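Local coordinates for protein acetohydroxyacid synthase small subunit Related (Bacteroides thetaiotaomicron, PDB 2F06) that is of unknown function but binds free histidine at its subunit interfaces through paired ACT domains, which suggests a role in amino-acid sensing or regulation, at residues A[76-81]-A[109-114]; A[100-105]-A[115-120]; A[33-38]-A[49-54]; A[91-96]-A[126-131]; A[6-11]-A[70-75]. One frame throughout, in Å; residues are numbered along the deposited sequence. Where two conformers were deposited one is given.

From the N terminus, residues 6-11 pair with residues 70-75, and contact 5 closes that loop by joining the first strand of the first βαββαβ unit to its last, 69-80, which runs on into the second unit. Within that span, contact 3 (33-38 with 49-54) forms a hairpin, probably hydrogen-bonded to contact 5 through Gly-50 O and Leu-9 N. Strand 69-80 then continues into contact 1, whose first segment, 76-81, directly follows 70-75. Contact 1 closes at 109-114, crossing both contact 4 (91-96 with 126-131) and contact 2 (100-105 with 115-120); contact 2 lies wholly inside the span of contact 4. Contacts 1 and 2 share strand 111-118, while contact 4 pairs the helices behind them.

Contact 1: residues A[76-81]-A[109-114]; sequences GISCPN and NNVANV. With HIS (histidine), chain C.
Ile-77 to Pro-80 run antiparallel to Val-111 to Val-114, the strand axes 4.5 Å apart at closest approach, and the Ile-77/Val-114 and Cys-79/Ala-112 pairs are each closed by two backbone hydrogen bonds. On the face carrying these four residues, Ile-77 and Val-114 lie side by side and point the same way, CG1 of the former 3.6 Å from CB of the latter. The opposite face pairs Ser-78 with Asn-113. Where the strands end, Asn-81 takes over: its N reaches Asn-110 O at 3.1 Å, from well above the carbonyl plane. Its CG lies opposite the backbone N (chi1 -175°), which carries the amide toward the turn at 109-110 so that ND2 donates to Asn-109 O at 3.0 Å. OD1 is thereby left facing the bound histidine, whose amino N lies 2.7 Å from it. Ala-112 CB approaches the ligand imidazole, 3.4 Å from ND1, so the strand pair forms part of the amino-acid pocket. The ligand is also hydrogen-bonded to Leu-86 N and to Asn-33 OD1 and Leu-34 O of the second subunit. Strand 134-136 flanks 76-81, strand 100-108 flanks 111-114, and helix 121-130 sends Leu-128 against Ile-77.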
# COMPACT_ATOMS: atom_id res chain seq x y z
N GLY A 76 -5.41 -12.43 17.67
CA GLY A 76 -4.32 -11.96 18.51
C GLY A 76 -3.61 -13.14 19.15
O GLY A 76 -4.25 -14.10 19.52
N ILE A 77 -2.28 -13.10 19.22
CA ILE A 77 -1.50 -14.11 19.92
C ILE A 77 -0.48 -13.41 20.82
O ILE A 77 -0.16 -12.22 20.62
CB ILE A 77 -0.73 -15.11 19.00
CG1 ILE A 77 0.29 -14.41 18.17
CG2 ILE A 77 -1.63 -15.89 18.05
CD1 ILE A 77 1.51 -15.24 18.03
N SER A 78 0.00 -14.16 21.79
CA SER A 78 1.03 -13.70 22.67
C SER A 78 2.16 -14.71 22.59
O SER A 78 1.92 -15.93 22.52
CB SER A 78 0.47 -13.67 24.10
OG SER A 78 1.47 -13.26 25.02
N CYS A 79 3.40 -14.23 22.55
CA CYS A 79 4.52 -15.16 22.67
C CYS A 79 5.61 -14.57 23.54
O CYS A 79 5.51 -13.44 23.94
CB CYS A 79 5.08 -15.52 21.29
SG CYS A 79 5.60 -14.09 20.35
N PRO A 80 6.61 -15.35 23.91
CA PRO A 80 7.71 -14.71 24.65
C PRO A 80 8.44 -13.56 23.92
O PRO A 80 8.55 -13.55 22.67
CB PRO A 80 8.63 -15.90 25.02
CG PRO A 80 7.65 -17.05 25.14
CD PRO A 80 6.73 -16.83 23.94
N ASN A 81 8.87 -12.57 24.71
CA ASN A 81 9.61 -11.45 24.16
C ASN A 81 11.08 -11.80 24.16
O ASN A 81 11.89 -11.17 24.84
CB ASN A 81 9.36 -10.13 24.93
CG ASN A 81 10.05 -8.93 24.26
OD1 ASN A 81 10.27 -8.94 23.06
ND2 ASN A 81 10.41 -7.90 25.04
N ASN A 109 6.64 -5.83 27.84
CA ASN A 109 7.55 -6.36 28.84
C ASN A 109 8.09 -7.75 28.49
O ASN A 109 8.92 -7.88 27.60
CB ASN A 109 6.90 -6.31 30.23
CG ASN A 109 6.94 -4.93 30.83
OD1 ASN A 109 7.75 -4.66 31.71
ND2 ASN A 109 6.09 -4.04 30.33
N ASN A 110 7.62 -8.78 29.19
CA ASN A 110 8.10 -10.13 29.02
C ASN A 110 7.43 -10.94 27.88
O ASN A 110 7.87 -12.05 27.55
CB ASN A 110 7.94 -10.86 30.35
CG ASN A 110 8.80 -10.27 31.48
OD1 ASN A 110 8.50 -10.46 32.65
ND2 ASN A 110 9.88 -9.56 31.13
N VAL A 111 6.33 -10.43 27.33
CA VAL A 111 5.69 -11.10 26.18
C VAL A 111 5.58 -10.13 25.02
O VAL A 111 6.00 -8.99 25.09
CB VAL A 111 4.28 -11.68 26.52
CG1 VAL A 111 4.33 -12.75 27.62
CG2 VAL A 111 3.34 -10.56 26.87
N ALA A 112 4.98 -10.57 23.93
CA ALA A 112 4.76 -9.71 22.80
C ALA A 112 3.38 -10.05 22.32
O ALA A 112 2.98 -11.19 22.36
CB ALA A 112 5.78 -10.01 21.73
N ASN A 113 2.62 -9.04 21.92
CA ASN A 113 1.26 -9.20 21.44
C ASN A 113 1.29 -9.07 19.93
O ASN A 113 1.92 -8.16 19.40
CB ASN A 113 0.38 -8.10 22.08
CG ASN A 113 0.18 -8.35 23.57
OD1 ASN A 113 0.56 -7.53 24.42
ND2 ASN A 113 -0.33 -9.51 23.89
N VAL A 114 0.64 -9.97 19.23
CA VAL A 114 0.69 -9.96 17.78
C VAL A 114 -0.72 -10.06 17.26
O VAL A 114 -1.45 -10.95 17.67
CB VAL A 114 1.54 -11.16 17.18
CG1 VAL A 114 1.81 -10.90 15.67
CG2 VAL A 114 2.85 -11.35 17.98
N HIS C . 10.66 -10.17 20.73
CA HIS C . 10.13 -11.44 20.10
C HIS C . 10.81 -11.96 18.87
O HIS C . 11.91 -11.59 18.48
CB HIS C . 8.61 -11.38 19.84
CG HIS C . 8.14 -10.23 18.96
ND1 HIS C . 8.06 -8.92 19.41
CD2 HIS C . 7.57 -10.23 17.73
CE1 HIS C . 7.53 -8.16 18.46
NE2 HIS C . 7.21 -8.94 17.43
OXT HIS C . 10.21 -12.80 18.18

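Contact 2: residues A[100-105]-A[115-120]; sequences IEYMYS and VIRPSN. With HIS (histidine), chain C.
The carbonyl oxygen of Arg-117 accepts two backbone N-H groups, a 2.8 Å bond from Glu-101 N and a weak one from Tyr-102 N at 3.4 Å. Two residues facing one define a classic beta bulge, and the register shifts by one residue between the Ile-100/Pro-118 and Tyr-102/Arg-117 pairs. Beyond it, two-bond closure of Tyr-104 with Val-115 resumes the regular antiparallel ladder. Both tyrosine rings fold back over the partner strand because CG of each sits between backbone N and carbonyl carbon (chi1 54° for Tyr-102). Arg-117 CB stands over the centre of the Tyr-102 ring, 3.6 Å from its centroid, while Arg-49 makes a cation-pi contact on the opposite face. In the same fashion Val-115 CB covers the Tyr-104 ring at 3.9 Å from the centroid. This hairpin, strands 100-108 and 111-118, supplies the second and third strands of the second ACT unit. On its other face Ile-116 CD1 lies 3.7 Å from CB of selenomethionine Met-103, and Ile-116 CG2 lies 3.8 Å from Ile-100 CD1; helix 85-95 covers this apolar group. Arg-117 NH1 binds Asp-73 O, whereas Tyr-102 OH reaches Asp-44 of the third subunit.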
# COMPACT_ATOMS: atom_id res chain seq x y z
N ILE A 100 0.71 -15.31 6.26
CA ILE A 100 0.32 -14.05 6.91
C ILE A 100 -0.01 -13.03 5.81
O ILE A 100 0.84 -12.83 4.96
CB ILE A 100 1.54 -13.54 7.76
CG1 ILE A 100 2.09 -14.63 8.73
CG2 ILE A 100 1.22 -12.24 8.45
CD1 ILE A 100 1.27 -14.85 10.05
N GLU A 101 -1.25 -12.47 5.73
CA GLU A 101 -1.47 -11.37 4.78
C GLU A 101 -0.85 -10.08 5.33
O GLU A 101 -0.11 -9.42 4.60
CB GLU A 101 -2.92 -11.20 4.33
CG GLU A 101 -3.33 -12.11 3.14
CD GLU A 101 -2.34 -12.09 1.93
OE1 GLU A 101 -1.96 -10.99 1.43
OE2 GLU A 101 -1.96 -13.20 1.48
N TYR A 102 -1.10 -9.79 6.60
CA TYR A 102 -0.35 -8.79 7.39
C TYR A 102 -0.45 -9.12 8.87
O TYR A 102 -1.27 -9.97 9.32
CB TYR A 102 -0.83 -7.33 7.16
CG TYR A 102 -2.32 -7.15 7.38
CD1 TYR A 102 -3.26 -7.35 6.32
CD2 TYR A 102 -2.82 -6.79 8.64
CE1 TYR A 102 -4.68 -7.16 6.55
CE2 TYR A 102 -4.14 -6.61 8.86
CZ TYR A 102 -5.08 -6.80 7.83
OH TYR A 102 -6.41 -6.62 8.19
N MSE A 103 0.39 -8.42 9.63
CA MSE A 103 0.42 -8.52 11.10
C MSE A 103 1.01 -7.24 11.61
O MSE A 103 1.65 -6.55 10.83
CB MSE A 103 1.27 -9.73 11.55
CG MSE A 103 2.79 -9.47 11.66
SE MSE A 103 3.61 -11.20 12.09
CE MSE A 103 5.47 -10.96 11.38
N TYR A 104 0.78 -6.93 12.88
CA TYR A 104 1.45 -5.86 13.55
C TYR A 104 1.61 -6.31 14.99
O TYR A 104 0.79 -7.12 15.50
CB TYR A 104 0.69 -4.49 13.41
CG TYR A 104 -0.83 -4.50 13.56
CD1 TYR A 104 -1.66 -4.95 12.50
CD2 TYR A 104 -1.46 -3.99 14.71
CE1 TYR A 104 -3.08 -4.89 12.62
CE2 TYR A 104 -2.89 -4.00 14.85
CZ TYR A 104 -3.68 -4.42 13.79
OH TYR A 104 -5.06 -4.40 13.86
N SER A 105 2.67 -5.82 15.66
CA SER A 105 2.97 -6.28 16.98
C SER A 105 4.00 -5.46 17.72
O SER A 105 4.80 -4.77 17.10
CB SER A 105 3.46 -7.72 16.89
OG SER A 105 4.53 -7.78 15.98
N VAL A 115 -1.09 -9.14 16.38
CA VAL A 115 -2.31 -9.22 15.59
C VAL A 115 -2.03 -9.72 14.19
O VAL A 115 -1.21 -9.16 13.44
CB VAL A 115 -2.98 -7.84 15.52
CG1 VAL A 115 -4.13 -7.82 14.47
CG2 VAL A 115 -3.45 -7.41 16.90
N ILE A 116 -2.75 -10.77 13.83
CA ILE A 116 -2.58 -11.44 12.57
C ILE A 116 -3.80 -11.45 11.72
O ILE A 116 -4.87 -11.86 12.17
CB ILE A 116 -2.35 -12.96 12.80
CG1 ILE A 116 -1.19 -13.18 13.73
CG2 ILE A 116 -1.99 -13.62 11.49
CD1 ILE A 116 0.12 -12.84 13.09
N ARG A 117 -3.62 -11.14 10.44
CA ARG A 117 -4.64 -11.43 9.39
C ARG A 117 -4.06 -12.55 8.50
O ARG A 117 -3.23 -12.26 7.63
CB ARG A 117 -4.89 -10.21 8.55
CG ARG A 117 -5.79 -10.41 7.36
CD ARG A 117 -7.09 -11.07 7.78
NE ARG A 117 -7.98 -11.34 6.64
CZ ARG A 117 -9.25 -11.77 6.74
NH1 ARG A 117 -9.81 -12.00 7.93
NH2 ARG A 117 -9.97 -11.97 5.64
N PRO A 118 -4.48 -13.82 8.76
CA PRO A 118 -4.02 -14.99 8.09
C PRO A 118 -4.71 -15.23 6.74
O PRO A 118 -5.79 -14.69 6.48
CB PRO A 118 -4.36 -16.11 9.08
CG PRO A 118 -5.60 -15.66 9.76
CD PRO A 118 -5.48 -14.14 9.81
N SER A 119 -4.06 -16.02 5.90
CA SER A 119 -4.63 -16.45 4.65
C SER A 119 -5.95 -17.26 4.85
O SER A 119 -6.87 -17.18 4.05
CB SER A 119 -3.61 -17.36 3.94
OG SER A 119 -3.21 -18.45 4.79
N ASN A 120 -6.01 -18.05 5.90
CA ASN A 120 -7.18 -18.85 6.16
C ASN A 120 -7.43 -18.77 7.67
O ASN A 120 -6.61 -19.20 8.46
CB ASN A 120 -6.93 -20.30 5.66
CG ASN A 120 -8.15 -21.20 5.73
OD1 ASN A 120 -8.84 -21.28 6.75
ND2 ASN A 120 -8.38 -21.94 4.67
N HIS C . 10.66 -10.17 20.73
CA HIS C . 10.13 -11.44 20.10
C HIS C . 10.81 -11.96 18.87
O HIS C . 11.91 -11.59 18.48
CB HIS C . 8.61 -11.38 19.84
CG HIS C . 8.14 -10.23 18.96
ND1 HIS C . 8.06 -8.92 19.41
CD2 HIS C . 7.57 -10.23 17.73
CE1 HIS C . 7.53 -8.16 18.46
NE2 HIS C . 7.21 -8.94 17.43
OXT HIS C . 10.21 -12.80 18.18

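Contact 3: residues A[33-38]-A[49-54]; sequences NLSALC and RGIVSD. With HIS (histidine), chain B.
Ile-51 spreads its branches over two consecutive facing residues: CG2 rests 3.8 Å from Ser-35 CB, and its CB lies 3.9 Å from Ala-36 CB. Its chi1 of -56° sets CG2 opposite the backbone N and CG1 beside it, so that CG2 is directed at Ser-35 while CB and CG1 lie beside Ala-36. The backbone explains the double contact: Ile-51 O receives Ser-35 N at 2.8 Å and, weakly, Ala-36 N, while Ile-51 N returns a bond to Ala-36 O. Ser-35 and Ala-36, both facing Ile-51, form a classic beta bulge with it; regular pairing resumes at Cys-38 and Arg-49. On the other face Leu-34 and Val-52 meet at a slant, CD2 touching CG1 at 3.6 Å. The hairpin 34-41/46-52 provides the second and third strands of the first ACT unit, and its outer strand continues the sheet into the second subunit, where Cys-38 is disulfide-linked to its counterpart. Ser-53 OG accepts Asn-33 N at 2.9 Å and Ser-53 N bonds Asn-33 O. These bonds hold the Asn-33 backbone; its ND2 bonds Asn-81 OD1 of the second subunit, and its OD1 accepts an N-H of the bound histidine's amino group, which also donates to Leu-34 O at 2.9 Å. Leu-34 N donates to the ligand carboxylate O at 3.3 Å. Arg-49, extended from CG to NE, salt-bridges Glu-41 of the second subunit.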
# COMPACT_ATOMS: atom_id res chain seq x y z
N ASN A 33 -11.08 3.12 24.09
CA ASN A 33 -9.62 2.95 24.13
C ASN A 33 -9.10 2.23 22.87
O ASN A 33 -9.64 1.19 22.41
CB ASN A 33 -9.17 2.14 25.38
CG ASN A 33 -7.69 2.37 25.73
OD1 ASN A 33 -7.24 3.50 25.87
ND2 ASN A 33 -6.93 1.28 25.88
N LEU A 34 -7.97 2.72 22.40
CA LEU A 34 -7.22 2.08 21.33
C LEU A 34 -6.22 1.09 21.95
O LEU A 34 -5.45 1.47 22.79
CB LEU A 34 -6.51 3.17 20.54
CG LEU A 34 -7.38 4.19 19.75
CD1 LEU A 34 -6.52 5.38 19.32
CD2 LEU A 34 -7.93 3.56 18.51
N SER A 35 -6.22 -0.16 21.52
CA SER A 35 -5.29 -1.19 22.00
C SER A 35 -4.06 -1.34 21.16
O SER A 35 -2.98 -1.64 21.65
CB SER A 35 -5.99 -2.54 21.97
OG SER A 35 -6.75 -2.61 23.13
N ALA A 36 -4.28 -1.19 19.87
CA ALA A 36 -3.29 -1.51 18.83
C ALA A 36 -3.76 -0.84 17.57
O ALA A 36 -4.95 -0.94 17.18
CB ALA A 36 -3.17 -3.01 18.59
N LEU A 37 -2.84 -0.19 16.90
CA LEU A 37 -3.16 0.31 15.61
C LEU A 37 -1.93 0.33 14.71
O LEU A 37 -0.79 0.18 15.17
CB LEU A 37 -3.82 1.67 15.72
CG LEU A 37 -3.05 2.74 16.42
CD1 LEU A 37 -1.72 2.97 15.63
CD2 LEU A 37 -3.96 3.99 16.50
N CYS A 38 -2.17 0.55 13.43
CA CYS A 38 -1.12 0.43 12.47
C CYS A 38 -1.75 1.18 11.31
O CYS A 38 -2.93 1.00 10.96
CB CYS A 38 -0.92 -1.06 12.16
SG CYS A 38 0.21 -1.28 10.94
N ARG A 49 -5.73 0.85 10.52
CA ARG A 49 -6.13 -0.42 11.06
C ARG A 49 -6.04 -0.37 12.58
O ARG A 49 -5.03 0.08 13.13
CB ARG A 49 -5.17 -1.44 10.56
CG ARG A 49 -5.44 -1.80 9.20
CD ARG A 49 -4.33 -2.85 8.72
NE ARG A 49 -4.69 -3.17 7.33
CZ ARG A 49 -3.82 -3.54 6.41
NH1 ARG A 49 -2.50 -3.72 6.72
NH2 ARG A 49 -4.30 -3.77 5.20
N GLY A 50 -7.08 -0.84 13.25
CA GLY A 50 -7.28 -0.45 14.61
C GLY A 50 -7.92 -1.57 15.41
O GLY A 50 -8.93 -2.12 15.01
N ILE A 51 -7.29 -1.89 16.53
CA ILE A 51 -7.93 -2.68 17.60
C ILE A 51 -8.42 -1.74 18.71
O ILE A 51 -7.62 -1.03 19.31
CB ILE A 51 -6.99 -3.80 18.16
CG1 ILE A 51 -6.53 -4.70 17.01
CG2 ILE A 51 -7.73 -4.60 19.26
CD1 ILE A 51 -7.52 -5.74 16.53
N VAL A 52 -9.74 -1.70 18.95
CA VAL A 52 -10.30 -0.81 19.97
C VAL A 52 -11.03 -1.60 21.11
O VAL A 52 -11.24 -2.82 20.96
CB VAL A 52 -11.26 0.23 19.34
CG1 VAL A 52 -10.49 1.07 18.25
CG2 VAL A 52 -12.53 -0.44 18.75
N SER A 53 -11.42 -0.90 22.18
CA SER A 53 -12.06 -1.55 23.36
C SER A 53 -13.52 -2.02 23.15
O SER A 53 -13.99 -2.95 23.82
CB SER A 53 -11.98 -0.66 24.59
OG SER A 53 -12.57 0.60 24.31
N ASP A 54 -14.22 -1.36 22.21
CA ASP A 54 -15.59 -1.69 21.85
C ASP A 54 -15.78 -1.48 20.33
O ASP A 54 -16.16 -0.38 19.90
CB ASP A 54 -16.57 -0.86 22.73
CG ASP A 54 -18.03 -1.21 22.50
OD1 ASP A 54 -18.37 -1.83 21.47
OD2 ASP A 54 -18.87 -0.79 23.36
N HIS B . -5.01 3.67 24.66
CA HIS B . -4.60 5.08 24.30
C HIS B . -5.54 5.89 23.46
O HIS B . -6.71 5.61 23.27
CB HIS B . -3.19 5.15 23.67
CG HIS B . -2.98 4.30 22.43
ND1 HIS B . -2.85 2.92 22.47
CD2 HIS B . -2.73 4.67 21.15
CE1 HIS B . -2.58 2.47 21.25
NE2 HIS B . -2.50 3.51 20.43
OXT HIS B . -5.09 6.91 22.91

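Contact 4: residues A[91-96]-A[126-131]; sequences GFLSAE and EVLKEK
One face of the Phe-92 ring is covered by Lys-131, whose CB makes a CH-pi contact 3.7 Å from the ring centroid and 20° off its normal. CB is displaced toward the CD2 side of the ring. A bend at chi2 (-59°) turns the remaining lysine methylenes along the same face: CG lies 3.5 Å from Phe-92 CG, and CE comes 3.6 Å from CD1, at the opposite edge of the same face. Next to this pair, Val-127 fits between three residues of the other helix. Its CG1 packs against the backbone O of Phe-92 at 3.7 Å and against Leu-93 CD2, while CG2 meets Glu-96 CG at 3.6 Å. Deeper toward the sheet, Leu-93 CD2 and Leu-128 CD2 touch at 3.7 Å. The axes of segments 91-95 and 126-130 come within 9.7 Å, their directions 128° apart; the helices they belong to, 85-95 and 121-130, form the two-helix layer of the second ACT unit, and Val-133 packs on Phe-92 and Leu-128. Polar bonding contributes nothing here, since even the oppositely charged ends of Glu-96 and Lys-131 remain apart. Cohesion therefore comes from methyl, methylene and ring contacts, with lysine and glutamate contributing carbon chains rather than charges.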
# COMPACT_ATOMS: atom_id res chain seq x y z
N GLY A 91 6.73 -20.44 11.62
CA GLY A 91 7.22 -21.66 11.04
C GLY A 91 6.17 -22.74 11.24
O GLY A 91 5.97 -23.57 10.35
N PHE A 92 5.49 -22.74 12.39
CA PHE A 92 4.37 -23.65 12.58
C PHE A 92 3.38 -23.35 11.46
O PHE A 92 2.91 -24.24 10.80
CB PHE A 92 3.64 -23.47 13.91
CG PHE A 92 4.41 -23.88 15.16
CD1 PHE A 92 5.28 -24.94 15.17
CD2 PHE A 92 4.20 -23.18 16.37
CE1 PHE A 92 5.95 -25.32 16.36
CE2 PHE A 92 4.86 -23.51 17.54
CZ PHE A 92 5.74 -24.59 17.54
N LEU A 93 3.06 -22.08 11.23
CA LEU A 93 1.99 -21.75 10.29
C LEU A 93 2.40 -22.10 8.90
O LEU A 93 1.64 -22.72 8.16
CB LEU A 93 1.61 -20.26 10.32
CG LEU A 93 0.96 -19.82 11.61
CD1 LEU A 93 0.94 -18.36 11.78
CD2 LEU A 93 -0.42 -20.43 11.63
N SER A 94 3.60 -21.70 8.52
CA SER A 94 4.00 -21.94 7.15
C SER A 94 4.19 -23.46 6.82
O SER A 94 3.78 -23.91 5.75
CB SER A 94 5.17 -21.03 6.76
OG SER A 94 6.40 -21.60 7.12
N ALA A 95 4.68 -24.26 7.78
CA ALA A 95 4.74 -25.73 7.64
C ALA A 95 3.37 -26.35 7.32
O ALA A 95 3.28 -27.45 6.72
CB ALA A 95 5.34 -26.37 8.87
N GLU A 96 2.30 -25.63 7.70
CA GLU A 96 0.93 -26.09 7.44
C GLU A 96 0.24 -25.33 6.31
O GLU A 96 -0.99 -25.42 6.16
CB GLU A 96 0.07 -26.02 8.70
CG GLU A 96 0.45 -26.97 9.84
CD GLU A 96 0.19 -28.41 9.53
OE1 GLU A 96 -0.87 -28.76 8.92
OE2 GLU A 96 1.08 -29.22 9.92
N GLU A 126 -6.57 -23.39 14.11
CA GLU A 126 -6.37 -24.82 14.33
C GLU A 126 -4.91 -25.12 14.67
O GLU A 126 -4.63 -25.71 15.70
CB GLU A 126 -6.77 -25.55 13.05
CG GLU A 126 -6.96 -27.02 13.19
CD GLU A 126 -7.68 -27.59 11.99
OE1 GLU A 126 -8.61 -26.91 11.48
OE2 GLU A 126 -7.30 -28.70 11.56
N VAL A 127 -3.99 -24.66 13.81
CA VAL A 127 -2.53 -24.88 13.95
C VAL A 127 -2.02 -24.32 15.29
O VAL A 127 -1.34 -25.00 16.05
CB VAL A 127 -1.71 -24.29 12.70
CG1 VAL A 127 -0.19 -24.31 12.90
CG2 VAL A 127 -2.08 -25.03 11.41
N LEU A 128 -2.42 -23.10 15.59
CA LEU A 128 -1.92 -22.39 16.76
C LEU A 128 -2.33 -23.12 18.02
O LEU A 128 -1.51 -23.29 18.91
CB LEU A 128 -2.45 -20.94 16.79
CG LEU A 128 -2.09 -20.04 15.60
CD1 LEU A 128 -2.72 -18.70 15.76
CD2 LEU A 128 -0.58 -19.88 15.33
N LYS A 129 -3.60 -23.55 18.09
CA LYS A 129 -4.13 -24.30 19.26
C LYS A 129 -3.35 -25.64 19.40
O LYS A 129 -2.87 -26.00 20.50
CB LYS A 129 -5.65 -24.58 19.15
CG LYS A 129 -6.63 -23.37 19.28
CD LYS A 129 -8.14 -23.82 19.32
CE LYS A 129 -8.70 -23.84 20.75
NZ LYS A 129 -9.80 -24.86 21.05
N GLU A 130 -3.23 -26.35 18.27
CA GLU A 130 -2.46 -27.59 18.14
C GLU A 130 -1.03 -27.42 18.64
O GLU A 130 -0.54 -28.24 19.41
CB GLU A 130 -2.44 -28.05 16.67
CG GLU A 130 -2.36 -29.56 16.44
CD GLU A 130 -0.92 -30.11 16.40
OE1 GLU A 130 0.01 -29.38 15.98
OE2 GLU A 130 -0.74 -31.29 16.77
N LYS A 131 -0.36 -26.35 18.22
CA LYS A 131 1.01 -26.11 18.65
C LYS A 131 1.11 -25.36 20.00
O LYS A 131 2.20 -24.83 20.34
CB LYS A 131 1.76 -25.36 17.54
CG LYS A 131 1.87 -26.09 16.24
CD LYS A 131 2.59 -27.44 16.45
CE LYS A 131 3.27 -27.90 15.20
NZ LYS A 131 4.05 -29.10 15.56

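Contact 5: residues A[6-11]-A[70-75]; sequences AKQLSI and NITDVV
Gln-8 turns its CG opposite the backbone N (chi1 175°) and stays extended beyond it, while Val-74 sets CG1 beside its own N; the two side chains therefore cross at about a right angle, with Gln-8 NE2 3.6 Å from Val-74 CG1. The amide ends there in a buried polar cluster, bonded to the hydroxyls of Tyr-102 and Tyr-104. On the reverse face Ile-71 divides its branches between two partners. CG1 lies 3.6 Å from Leu-9 CD2, the two side chains running side by side, and CG2 lies 3.6 Å from Lys-7 CB. The lysine continues past it to a salt bridge with Asp-56. Six backbone bonds hold the register, two each at Ala-6/Val-74, Gln-8/Thr-72 and Ser-10/Asn-70. The straightest is Ser-10 N to Asn-70 O, 2.8 Å long and nearly linear at the hydrogen. The strand directions differ by 140°, a marked twist for an antiparallel pair. Helix 55-64 covers the Leu-9/Ile-71 face through Ala-58, Leu-62 and Tyr-59. Antiparallel pairing of the first strand with the last, which forms the edge of the unit, is characteristic of the ferredoxin-like βαββαβ fold of ACT domains; here the long strand 69-80 goes on to join the second half of the sheet.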
# COMPACT_ATOMS: atom_id res chain seq x y z
N ALA A 6 -11.23 -11.66 16.37
CA ALA A 6 -11.45 -10.30 16.76
C ALA A 6 -11.85 -9.41 15.58
O ALA A 6 -11.55 -9.68 14.43
CB ALA A 6 -10.22 -9.76 17.45
N LYS A 7 -12.54 -8.33 15.90
CA LYS A 7 -12.93 -7.34 14.93
C LYS A 7 -11.85 -6.26 14.91
O LYS A 7 -11.50 -5.66 15.94
CB LYS A 7 -14.30 -6.76 15.29
CG LYS A 7 -15.46 -7.78 15.18
CD LYS A 7 -16.79 -7.12 15.61
CE LYS A 7 -17.90 -7.41 14.59
NZ LYS A 7 -19.23 -7.43 15.24
N GLN A 8 -11.27 -6.07 13.72
CA GLN A 8 -10.40 -4.96 13.49
C GLN A 8 -11.13 -3.88 12.68
O GLN A 8 -11.78 -4.17 11.68
CB GLN A 8 -9.18 -5.43 12.75
CG GLN A 8 -8.23 -4.34 12.34
CD GLN A 8 -7.25 -4.84 11.30
OE1 GLN A 8 -7.55 -4.87 10.10
NE2 GLN A 8 -6.09 -5.26 11.75
N LEU A 9 -11.02 -2.64 13.10
CA LEU A 9 -11.54 -1.57 12.25
C LEU A 9 -10.50 -1.17 11.21
O LEU A 9 -9.31 -0.98 11.50
CB LEU A 9 -11.90 -0.33 13.07
CG LEU A 9 -12.98 -0.41 14.16
CD1 LEU A 9 -13.40 0.96 14.58
CD2 LEU A 9 -14.19 -1.10 13.69
N SER A 10 -10.98 -1.02 9.98
CA SER A 10 -10.22 -0.37 8.94
C SER A 10 -10.90 0.91 8.56
O SER A 10 -11.99 0.86 8.01
CB SER A 10 -10.10 -1.29 7.72
OG SER A 10 -9.14 -2.29 8.06
N ILE A 11 -10.20 2.02 8.75
CA ILE A 11 -10.75 3.31 8.56
C ILE A 11 -10.00 4.11 7.47
O ILE A 11 -8.76 4.34 7.57
CB ILE A 11 -10.78 4.10 9.89
CG1 ILE A 11 -11.41 3.30 11.03
CG2 ILE A 11 -11.56 5.42 9.72
CD1 ILE A 11 -10.82 3.63 12.38
N ASN A 70 -14.60 -0.31 7.79
CA ASN A 70 -14.95 -1.69 7.49
C ASN A 70 -14.43 -2.48 8.66
O ASN A 70 -13.49 -2.02 9.31
CB ASN A 70 -14.20 -2.13 6.23
CG ASN A 70 -14.73 -1.48 4.98
OD1 ASN A 70 -15.91 -1.15 4.86
ND2 ASN A 70 -13.86 -1.38 3.99
N ILE A 71 -15.01 -3.64 8.94
CA ILE A 71 -14.50 -4.54 9.99
C ILE A 71 -13.87 -5.74 9.30
O ILE A 71 -14.36 -6.18 8.27
CB ILE A 71 -15.61 -4.93 11.01
CG1 ILE A 71 -15.94 -3.72 11.88
CG2 ILE A 71 -15.20 -6.09 11.88
CD1 ILE A 71 -17.37 -3.46 11.90
N THR A 72 -12.71 -6.18 9.80
CA THR A 72 -11.99 -7.37 9.30
C THR A 72 -11.77 -8.29 10.49
O THR A 72 -11.58 -7.80 11.60
CB THR A 72 -10.60 -6.95 8.73
OG1 THR A 72 -10.81 -5.97 7.73
CG2 THR A 72 -9.76 -8.16 8.11
N ASP A 73 -11.77 -9.61 10.25
CA ASP A 73 -11.46 -10.62 11.27
C ASP A 73 -9.95 -10.67 11.30
O ASP A 73 -9.32 -10.71 10.26
CB ASP A 73 -11.96 -12.03 10.91
CG ASP A 73 -13.47 -12.11 10.67
OD1 ASP A 73 -14.23 -11.35 11.30
OD2 ASP A 73 -13.88 -12.97 9.79
N VAL A 74 -9.39 -10.64 12.50
CA VAL A 74 -7.99 -10.92 12.79
C VAL A 74 -7.96 -11.77 14.09
O VAL A 74 -9.00 -11.97 14.78
CB VAL A 74 -7.23 -9.57 13.07
CG1 VAL A 74 -7.23 -8.69 11.79
CG2 VAL A 74 -7.87 -8.82 14.28
N VAL A 75 -6.77 -12.27 14.41
CA VAL A 75 -6.56 -13.11 15.64
C VAL A 75 -5.32 -12.54 16.35
O VAL A 75 -4.35 -12.10 15.69
CB VAL A 75 -6.51 -14.65 15.28
CG1 VAL A 75 -5.36 -15.00 14.33
CG2 VAL A 75 -6.42 -15.57 16.51